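Local coordinates for protein phenylacetate-coenzyme A ligase (Bacteroides vulgatus, PDB 3LAX) that belongs to the AMP-binding enzyme family and is represented here by its small C-terminal domain of mixed helix and sheet, at residues M6-I14 and L37-M46; K27-T36 and T47-F56. One frame throughout, in Å; residues are numbered along the deposited sequence.

Contact 1 (M6-I14 and L37-M46); sequences MIILKGVNI and LETAESNDEM
Two beta hairpins pack against each other here: the small one at 7-14, closed by a type I' turn from Leu9 to Val12, lays Ile7 and Leu9 against Leu37, Asp44 and Met46 of the long hairpin, whose own turn from Ala40 to Asn43 is type II'. The hairpins belong to separate sheets, and apolar side chains make most of the join. Leu9 carries much of the contact. With CG anti to the backbone N (chi1 179°), its two methyls part company: CD1 runs alongside Asp44 and meets its CB at 3.4 Å, while CD2 rests 3.7 Å from CB of Met46. Met46, present as selenomethionine, is bent at its last torsion (-69°), and its CE comes within 3.5 Å of Ile7 CD1 as the two chains cross at about a right angle. Ile7 CD1 also touches Leu37 CD1 at 3.8 Å. Lys10 extends toward Asp44, but their long salt bridge is doubtful: this lysine conformer, one of two, sits too close to Asp44 N. Arg106 forms a salt bridge with OD2 of Asp44 and also bonds Ile8 O, bridging both hairpins. Within the outer turn, Asn43 ND2 donates to Ala40 O at 3.2 Å, in the carbonyl plane.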
loop_
_atom_site.group_PDB
_atom_site.type_symbol
_atom_site.label_atom_id
_atom_site.label_comp_id
_atom_site.label_asym_id
_atom_site.label_seq_id
_atom_site.Cartn_x
_atom_site.Cartn_y
_atom_site.Cartn_z
HETATM N N MSE A 6 -9.428 -6.754 9.464
HETATM C CA MSE A 6 -8.275 -7.625 9.357
HETATM C C MSE A 6 -8.331 -8.385 8.040
HETATM O O MSE A 6 -9.395 -8.853 7.622
HETATM C CB MSE A 6 -8.298 -8.612 10.526
HETATM C CG MSE A 6 -7.019 -9.376 10.767
HETATM SE SE MSE A 6 -7.284 -10.707 12.157
HETATM C CE MSE A 6 -8.449 -11.916 11.166
ATOM N N ILE A 7 -7.190 -8.498 7.374
ATOM C CA ILE A 7 -7.121 -9.334 6.195
ATOM C C ILE A 7 -6.164 -10.478 6.451
ATOM O O ILE A 7 -5.388 -10.462 7.405
ATOM C CB ILE A 7 -6.695 -8.544 4.956
ATOM C CG1 ILE A 7 -5.279 -8.009 5.125
ATOM C CG2 ILE A 7 -7.657 -7.399 4.719
ATOM C CD1 ILE A 7 -4.762 -7.239 3.927
ATOM N N ILE A 8 -6.242 -11.492 5.609
ATOM C CA ILE A 8 -5.361 -12.642 5.719
ATOM C C ILE A 8 -4.705 -12.893 4.372
ATOM O O ILE A 8 -5.392 -13.037 3.359
ATOM C CB ILE A 8 -6.138 -13.885 6.175
ATOM C CG1 ILE A 8 -6.697 -13.661 7.585
ATOM C CG2 ILE A 8 -5.248 -15.115 6.135
ATOM C CD1 ILE A 8 -7.640 -14.754 8.050
ATOM N N LEU A 9 -3.379 -12.926 4.359
ATOM C CA LEU A 9 -2.629 -13.101 3.127
ATOM C C LEU A 9 -1.541 -14.146 3.336
ATOM O O LEU A 9 -0.690 -13.990 4.211
ATOM C CB LEU A 9 -2.020 -11.771 2.694
ATOM C CG LEU A 9 -1.185 -11.789 1.417
ATOM C CD1 LEU A 9 -2.062 -12.003 0.190
ATOM C CD2 LEU A 9 -0.437 -10.490 1.305
ATOM N N LYS A 10 -1.574 -15.195 2.514
ATOM C CA LYS A 10 -0.656 -16.320 2.669
ATOM C C LYS A 10 -0.497 -16.756 4.129
ATOM O O LYS A 10 0.634 -16.931 4.599
ATOM C CB LYS A 10 0.715 -15.970 2.082
ATOM C CG LYS A 10 0.990 -16.602 0.728
ATOM C CD LYS A 10 -0.222 -16.515 -0.177
ATOM C CE LYS A 10 0.021 -17.270 -1.467
ATOM N NZ LYS A 10 -1.243 -17.532 -2.205
ATOM N N GLY A 11 -1.614 -16.908 4.837
ATOM C CA GLY A 11 -1.600 -17.359 6.218
ATOM C C GLY A 11 -1.334 -16.281 7.252
ATOM O O GLY A 11 -1.463 -16.535 8.447
ATOM N N VAL A 12 -0.974 -15.080 6.802
ATOM C CA VAL A 12 -0.558 -14.018 7.713
ATOM C C VAL A 12 -1.674 -12.999 7.935
ATOM O O VAL A 12 -2.162 -12.380 6.984
ATOM C CB VAL A 12 0.706 -13.283 7.187
ATOM C CG1 VAL A 12 1.133 -12.181 8.151
ATOM C CG2 VAL A 12 1.849 -14.274 6.939
ATOM N N ASN A 13 -2.081 -12.824 9.189
ATOM C CA ASN A 13 -3.088 -11.827 9.521
ATOM C C ASN A 13 -2.455 -10.449 9.507
ATOM O O ASN A 13 -1.419 -10.230 10.132
ATOM C CB ASN A 13 -3.694 -12.087 10.905
ATOM C CG ASN A 13 -4.565 -13.316 10.940
ATOM O OD1 ASN A 13 -5.613 -13.325 11.586
ATOM N ND2 ASN A 13 -4.145 -14.361 10.244
ATOM N N ILE A 14 -3.091 -9.520 8.808
ATOM C CA ILE A 14 -2.581 -8.163 8.665
ATOM C C ILE A 14 -3.683 -7.144 8.916
ATOM O O ILE A 14 -4.779 -7.274 8.375
ATOM C CB ILE A 14 -2.031 -7.947 7.241
ATOM C CG1 ILE A 14 -0.833 -8.863 6.991
ATOM C CG2 ILE A 14 -1.644 -6.487 7.011
ATOM C CD1 ILE A 14 -0.403 -8.900 5.549
ATOM N N LEU A 37 -5.413 -6.760 -3.238
ATOM C CA LEU A 37 -5.043 -8.158 -3.055
ATOM C C LEU A 37 -5.516 -8.922 -4.275
ATOM O O LEU A 37 -6.674 -8.810 -4.680
ATOM C CB LEU A 37 -5.712 -8.740 -1.799
ATOM C CG LEU A 37 -5.434 -7.960 -0.507
ATOM C CD1 LEU A 37 -6.296 -8.447 0.657
ATOM C CD2 LEU A 37 -3.953 -8.011 -0.134
ATOM N N GLU A 38 -4.630 -9.700 -4.877
ATOM C CA GLU A 38 -5.060 -10.513 -6.000
ATOM C C GLU A 38 -4.325 -11.831 -6.062
ATOM O O GLU A 38 -3.341 -12.043 -5.358
ATOM C CB GLU A 38 -4.941 -9.743 -7.317
ATOM C CG GLU A 38 -3.624 -9.040 -7.520
ATOM C CD GLU A 38 -3.730 -7.915 -8.534
ATOM O OE1 GLU A 38 -4.391 -8.109 -9.582
ATOM O OE2 GLU A 38 -3.156 -6.834 -8.277
ATOM N N THR A 39 -4.838 -12.729 -6.892
ATOM C CA THR A 39 -4.211 -14.017 -7.090
ATOM C C THR A 39 -3.462 -13.984 -8.416
ATOM O O THR A 39 -4.072 -13.918 -9.479
ATOM C CB THR A 39 -5.257 -15.139 -7.074
ATOM O OG1 THR A 39 -6.023 -15.046 -5.866
ATOM C CG2 THR A 39 -4.584 -16.508 -7.150
ATOM N N ALA A 40 -2.136 -13.989 -8.335
ATOM C CA ALA A 40 -1.281 -13.986 -9.518
ATOM C C ALA A 40 -0.829 -15.406 -9.811
ATOM O O ALA A 40 -0.022 -15.972 -9.069
ATOM C CB ALA A 40 -0.078 -13.081 -9.301
ATOM N N GLU A 41 -1.350 -15.973 -10.894
ATOM C CA GLU A 41 -1.097 -17.366 -11.228
ATOM C C GLU A 41 -1.544 -18.246 -10.075
ATOM O O GLU A 41 -2.736 -18.477 -9.871
ATOM C CB GLU A 41 0.392 -17.603 -11.472
ATOM C CG GLU A 41 1.054 -16.609 -12.396
ATOM C CD GLU A 41 2.530 -16.469 -12.099
ATOM O OE1 GLU A 41 2.886 -16.400 -10.902
ATOM O OE2 GLU A 41 3.333 -16.428 -13.055
ATOM N N SER A 42 -0.563 -18.715 -9.311
ATOM C CA SER A 42 -0.803 -19.642 -8.216
ATOM C C SER A 42 -1.066 -18.934 -6.891
ATOM O O SER A 42 -1.984 -19.299 -6.156
ATOM C CB SER A 42 0.400 -20.575 -8.060
ATOM O OG SER A 42 1.561 -19.840 -7.706
ATOM N N ASN A 43 -0.262 -17.922 -6.585
ATOM C CA ASN A 43 -0.275 -17.344 -5.246
ATOM C C ASN A 43 -0.864 -15.939 -5.140
ATOM O O ASN A 43 -1.216 -15.312 -6.140
ATOM C CB ASN A 43 1.129 -17.372 -4.636
ATOM C CG ASN A 43 2.033 -16.295 -5.197
ATOM O OD1 ASN A 43 3.012 -15.901 -4.560
ATOM N ND2 ASN A 43 1.707 -15.806 -6.389
ATOM N N ASP A 44 -0.960 -15.458 -3.908
ATOM C CA ASP A 44 -1.564 -14.167 -3.628
ATOM C C ASP A 44 -0.509 -13.077 -3.514
ATOM O O ASP A 44 0.577 -13.293 -2.971
ATOM C CB ASP A 44 -2.367 -14.228 -2.330
ATOM C CG ASP A 44 -3.589 -15.116 -2.437
ATOM O OD1 ASP A 44 -3.953 -15.509 -3.573
ATOM O OD2 ASP A 44 -4.183 -15.412 -1.376
ATOM N N GLU A 45 -0.843 -11.900 -4.022
ATOM C CA GLU A 45 0.053 -10.761 -3.967
ATOM C C GLU A 45 -0.676 -9.568 -3.366
ATOM O O GLU A 45 -1.877 -9.406 -3.565
ATOM C CB GLU A 45 0.543 -10.398 -5.366
ATOM C CG GLU A 45 1.756 -11.167 -5.846
ATOM C CD GLU A 45 2.440 -10.472 -7.009
ATOM O OE1 GLU A 45 1.902 -10.518 -8.138
ATOM O OE2 GLU A 45 3.516 -9.870 -6.792
HETATM N N MSE A 46 0.058 -8.739 -2.632
HETATM C CA MSE A 46 -0.457 -7.469 -2.152
HETATM C C MSE A 46 0.263 -6.336 -2.857
HETATM O O MSE A 46 1.487 -6.307 -2.874
HETATM C CB MSE A 46 -0.247 -7.319 -0.640
HETATM C CG MSE A 46 -0.555 -5.914 -0.134
HETATM SE SE MSE A 46 -0.196 -5.561 1.746
HETATM C CE MSE A 46 -1.591 -6.666 2.478
#

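Contact 2 (K27-T36 and T47-F56); sequences KELGSDYLIT and TVEVELSQLF
The Phe56 ring is met obliquely by Glu28 just beyond the open end of an antiparallel beta hairpin: CG of Glu28 lies 3.7 Å from ring atom CD1, and its carboxylate is turned 54° from the ring plane. The other ring, that of Tyr33, has Ser31 O at its edge and in its plane; its OH bonds Glu20, and its CB lies near Glu49 O and Val50 CB while the ring leads away. Tyr33 belongs to the ladder of strands 32-36 and 47-52, in which Leu34-Glu49 and Thr36-Thr47 are hydrogen-bonded pairs, while Tyr33-Val50 and Ile35-Val48 are non-hydrogen-bonded. A beta bulge shifts the register by two between Leu29 and Tyr33. Within it, Gly30 N donates to Glu51 O at 2.8 Å from well above the carbonyl plane. Leu29 crosses Val50 at about a right angle, CD2 to CG1 4.0 Å. On the Leu34 face a water donates to both Glu49 OE1 and Leu34 O and accepts from Thr36 OG1. Asp32 OD2 and Glu51 OE1 stand 4.3 Å apart; a second water donates to both, and Arg101 and Lys94, which pair with Asp32 and Glu51 respectively, probably ease the repulsion. Ser53 turns its OG away from its own N (chi1 170°) and closes an ST turn by accepting from Leu55 N at 3.0 Å.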
loop_
_atom_site.group_PDB
_atom_site.type_symbol
_atom_site.label_atom_id
_atom_site.label_comp_id
_atom_site.label_asym_id
_atom_site.label_seq_id
_atom_site.Cartn_x
_atom_site.Cartn_y
_atom_site.Cartn_z
ATOM N N LYS A 27 6.412 12.704 4.494
ATOM C CA LYS A 27 6.027 14.010 3.980
ATOM C C LYS A 27 5.851 13.954 2.469
ATOM O O LYS A 27 5.087 14.727 1.907
ATOM C CB LYS A 27 7.062 15.073 4.363
ATOM C CG LYS A 27 8.460 14.808 3.838
ATOM C CD LYS A 27 9.468 15.775 4.446
ATOM C CE LYS A 27 9.163 17.230 4.081
ATOM N NZ LYS A 27 8.070 17.842 4.899
ATOM N N GLU A 28 6.533 13.010 1.828
ATOM C CA GLU A 28 6.485 12.890 0.378
ATOM C C GLU A 28 5.176 12.303 -0.122
ATOM O O GLU A 28 4.932 12.301 -1.321
ATOM C CB GLU A 28 7.622 11.994 -0.120
ATOM C CG GLU A 28 9.015 12.489 0.239
ATOM C CD GLU A 28 9.568 11.899 1.543
ATOM O OE1 GLU A 28 8.786 11.445 2.423
ATOM O OE2 GLU A 28 10.812 11.903 1.673
ATOM N N LEU A 29 4.364 11.760 0.784
ATOM C CA LEU A 29 3.144 11.060 0.388
ATOM C C LEU A 29 1.879 11.818 0.769
ATOM O O LEU A 29 1.851 12.549 1.759
ATOM C CB LEU A 29 3.084 9.670 1.041
ATOM C CG LEU A 29 4.246 8.715 0.775
ATOM C CD1 LEU A 29 4.022 7.395 1.549
ATOM C CD2 LEU A 29 4.415 8.444 -0.717
ATOM N N GLY A 30 0.815 11.619 -0.005
ATOM C CA GLY A 30 -0.510 12.063 0.406
ATOM C C GLY A 30 -1.125 11.036 1.349
ATOM O O GLY A 30 -0.520 9.999 1.621
ATOM N N SER A 31 -2.332 11.301 1.825
ATOM C CA SER A 31 -2.977 10.397 2.778
ATOM C C SER A 31 -3.759 9.279 2.104
ATOM O O SER A 31 -4.206 8.355 2.767
ATOM C CB SER A 31 -3.939 11.176 3.669
ATOM O OG SER A 31 -5.050 11.612 2.912
ATOM N N ASP A 32 -3.940 9.357 0.791
ATOM C CA ASP A 32 -4.716 8.342 0.100
ATOM C C ASP A 32 -3.875 7.211 -0.440
ATOM O O ASP A 32 -2.853 7.428 -1.092
ATOM C CB ASP A 32 -5.558 8.970 -1.009
ATOM C CG ASP A 32 -6.585 9.915 -0.453
ATOM O OD1 ASP A 32 -7.545 9.417 0.179
ATOM O OD2 ASP A 32 -6.409 11.146 -0.597
ATOM N N TYR A 33 -4.320 5.995 -0.147
ATOM C CA TYR A 33 -3.625 4.788 -0.531
ATOM C C TYR A 33 -4.677 3.731 -0.840
ATOM O O TYR A 33 -5.859 3.864 -0.466
ATOM C CB TYR A 33 -2.726 4.309 0.613
ATOM C CG TYR A 33 -3.524 3.879 1.825
ATOM C CD1 TYR A 33 -3.832 2.549 2.031
ATOM C CD2 TYR A 33 -3.979 4.809 2.750
ATOM C CE1 TYR A 33 -4.578 2.148 3.136
ATOM C CE2 TYR A 33 -4.717 4.422 3.859
ATOM C CZ TYR A 33 -5.017 3.090 4.038
ATOM O OH TYR A 33 -5.766 2.692 5.132
ATOM N N LEU A 34 -4.255 2.691 -1.541
ATOM C CA LEU A 34 -5.144 1.588 -1.864
ATOM C C LEU A 34 -4.354 0.301 -1.827
ATOM O O LEU A 34 -3.322 0.186 -2.474
ATOM C CB LEU A 34 -5.737 1.779 -3.258
ATOM C CG LEU A 34 -6.667 0.659 -3.723
ATOM C CD1 LEU A 34 -7.881 0.555 -2.808
ATOM C CD2 LEU A 34 -7.084 0.893 -5.173
ATOM N N ILE A 35 -4.830 -0.653 -1.034
ATOM C CA ILE A 35 -4.200 -1.951 -0.929
ATOM C C ILE A 35 -4.994 -2.895 -1.820
ATOM O O ILE A 35 -6.194 -3.074 -1.616
ATOM C CB ILE A 35 -4.268 -2.470 0.523
ATOM C CG1 ILE A 35 -3.560 -1.509 1.493
ATOM C CG2 ILE A 35 -3.691 -3.862 0.628
ATOM C CD1 ILE A 35 -3.939 -1.742 2.969
ATOM N N THR A 36 -4.348 -3.477 -2.823
ATOM C CA THR A 36 -5.041 -4.409 -3.709
ATOM C C THR A 36 -4.508 -5.820 -3.506
ATOM O O THR A 36 -3.299 -6.046 -3.567
ATOM C CB THR A 36 -4.905 -4.026 -5.205
ATOM O OG1 THR A 36 -5.469 -2.727 -5.419
ATOM C CG2 THR A 36 -5.648 -5.042 -6.085
ATOM N N THR A 47 -0.500 -5.412 -3.433
ATOM C CA THR A 47 0.057 -4.171 -3.956
ATOM C C THR A 47 -0.426 -3.030 -3.072
ATOM O O THR A 47 -1.600 -2.983 -2.693
ATOM C CB THR A 47 -0.386 -3.923 -5.415
ATOM O OG1 THR A 47 0.077 -4.999 -6.238
ATOM C CG2 THR A 47 0.188 -2.603 -5.936
ATOM N N VAL A 48 0.481 -2.122 -2.721
ATOM C CA VAL A 48 0.107 -0.930 -1.996
ATOM C C VAL A 48 0.409 0.275 -2.888
ATOM O O VAL A 48 1.570 0.623 -3.097
ATOM C CB VAL A 48 0.848 -0.815 -0.643
ATOM C CG1 VAL A 48 0.463 0.477 0.072
ATOM C CG2 VAL A 48 0.552 -2.041 0.240
ATOM N N GLU A 49 -0.647 0.875 -3.419
ATOM C CA GLU A 49 -0.526 2.120 -4.175
ATOM C C GLU A 49 -0.714 3.277 -3.207
ATOM O O GLU A 49 -1.595 3.251 -2.347
ATOM C CB GLU A 49 -1.604 2.207 -5.248
ATOM C CG GLU A 49 -1.376 1.290 -6.430
ATOM C CD GLU A 49 -2.541 1.290 -7.394
ATOM O OE1 GLU A 49 -3.656 0.894 -6.994
ATOM O OE2 GLU A 49 -2.344 1.697 -8.558
ATOM N N VAL A 50 0.119 4.299 -3.328
ATOM C CA VAL A 50 -0.053 5.483 -2.501
ATOM C C VAL A 50 0.242 6.720 -3.323
ATOM O O VAL A 50 1.181 6.749 -4.126
ATOM C CB VAL A 50 0.796 5.445 -1.199
ATOM C CG1 VAL A 50 2.261 5.200 -1.506
ATOM C CG2 VAL A 50 0.608 6.728 -0.391
ATOM N N GLU A 51 -0.595 7.730 -3.138
ATOM C CA GLU A 51 -0.418 8.980 -3.860
ATOM C C GLU A 51 0.773 9.751 -3.338
ATOM O O GLU A 51 1.006 9.843 -2.124
ATOM C CB GLU A 51 -1.664 9.852 -3.744
ATOM C CG GLU A 51 -2.841 9.296 -4.476
ATOM C CD GLU A 51 -3.999 10.278 -4.567
ATOM O OE1 GLU A 51 -3.861 11.428 -4.101
ATOM O OE2 GLU A 51 -5.057 9.890 -5.104
ATOM N N LEU A 52 1.507 10.347 -4.270
ATOM C CA LEU A 52 2.539 11.292 -3.910
ATOM C C LEU A 52 1.906 12.586 -3.435
ATOM O O LEU A 52 0.795 12.950 -3.858
ATOM C CB LEU A 52 3.417 11.579 -5.121
ATOM C CG LEU A 52 4.260 10.398 -5.593
ATOM C CD1 LEU A 52 4.814 10.687 -6.985
ATOM C CD2 LEU A 52 5.389 10.115 -4.605
ATOM N N SER A 53 2.610 13.283 -2.554
ATOM C CA SER A 53 2.228 14.634 -2.189
ATOM C C SER A 53 2.401 15.544 -3.406
ATOM O O SER A 53 3.291 15.318 -4.229
ATOM C CB SER A 53 3.134 15.144 -1.073
ATOM O OG SER A 53 2.910 16.524 -0.871
ATOM N N GLN A 54 1.568 16.571 -3.526
ATOM C CA GLN A 54 1.754 17.521 -4.625
ATOM C C GLN A 54 3.072 18.256 -4.473
ATOM O O GLN A 54 3.545 18.867 -5.421
ATOM C CB GLN A 54 0.594 18.512 -4.736
ATOM C CG GLN A 54 0.319 19.297 -3.478
ATOM C CD GLN A 54 -0.764 18.656 -2.638
ATOM O OE1 GLN A 54 -0.637 17.501 -2.221
ATOM N NE2 GLN A 54 -1.841 19.396 -2.395
ATOM N N LEU A 55 3.673 18.185 -3.289
ATOM C CA LEU A 55 4.989 18.779 -3.056
ATOM C C LEU A 55 6.159 17.933 -3.565
ATOM O O LEU A 55 7.286 18.433 -3.645
ATOM C CB LEU A 55 5.192 19.075 -1.565
ATOM C CG LEU A 55 4.141 19.973 -0.905
ATOM C CD1 LEU A 55 4.544 20.304 0.531
ATOM C CD2 LEU A 55 3.910 21.251 -1.735
ATOM N N PHE A 56 5.917 16.666 -3.906
ATOM C CA PHE A 56 7.007 15.801 -4.352
ATOM C C PHE A 56 7.214 15.917 -5.859
ATOM O O PHE A 56 6.373 15.478 -6.641
ATOM C CB PHE A 56 6.770 14.325 -3.997
ATOM C CG PHE A 56 7.950 13.446 -4.330
ATOM C CD1 PHE A 56 8.936 13.196 -3.386
ATOM C CD2 PHE A 56 8.104 12.922 -5.610
ATOM C CE1 PHE A 56 10.040 12.408 -3.699
ATOM C CE2 PHE A 56 9.208 12.134 -5.937
ATOM C CZ PHE A 56 10.178 11.874 -4.976
HETATM O O HOH W 1 3.586 16.844 1.621
HETATM O O HOH W 2 -3.753 11.878 -1.163
HETATM O O HOH W 3 -3.482 -1.064 -5.059
HETATM O O HOH W 4 -1.621 -7.168 -6.019
#

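In the fold
Both contacts draw on one long hairpin, strands 32-40 and 43-52, and show how such an element can serve a fold at each end. Contact 2 holds its arms together near the open end, with its centre about 8 Å from the centre of the chain; contact 1 uses its turn end, about 13 Å from that centre and on the opposite side. The two contact centres lie about 21 Å apart, yet they meet where Met46 CG packs 3.8 Å from Ile35 CG2. Strands 83-87 and 102-104 flank the hairpin in a mixed sheet. Helix 60-78 spans both regions, its Ile78 touching Met46 and its Ile70 touching Leu29.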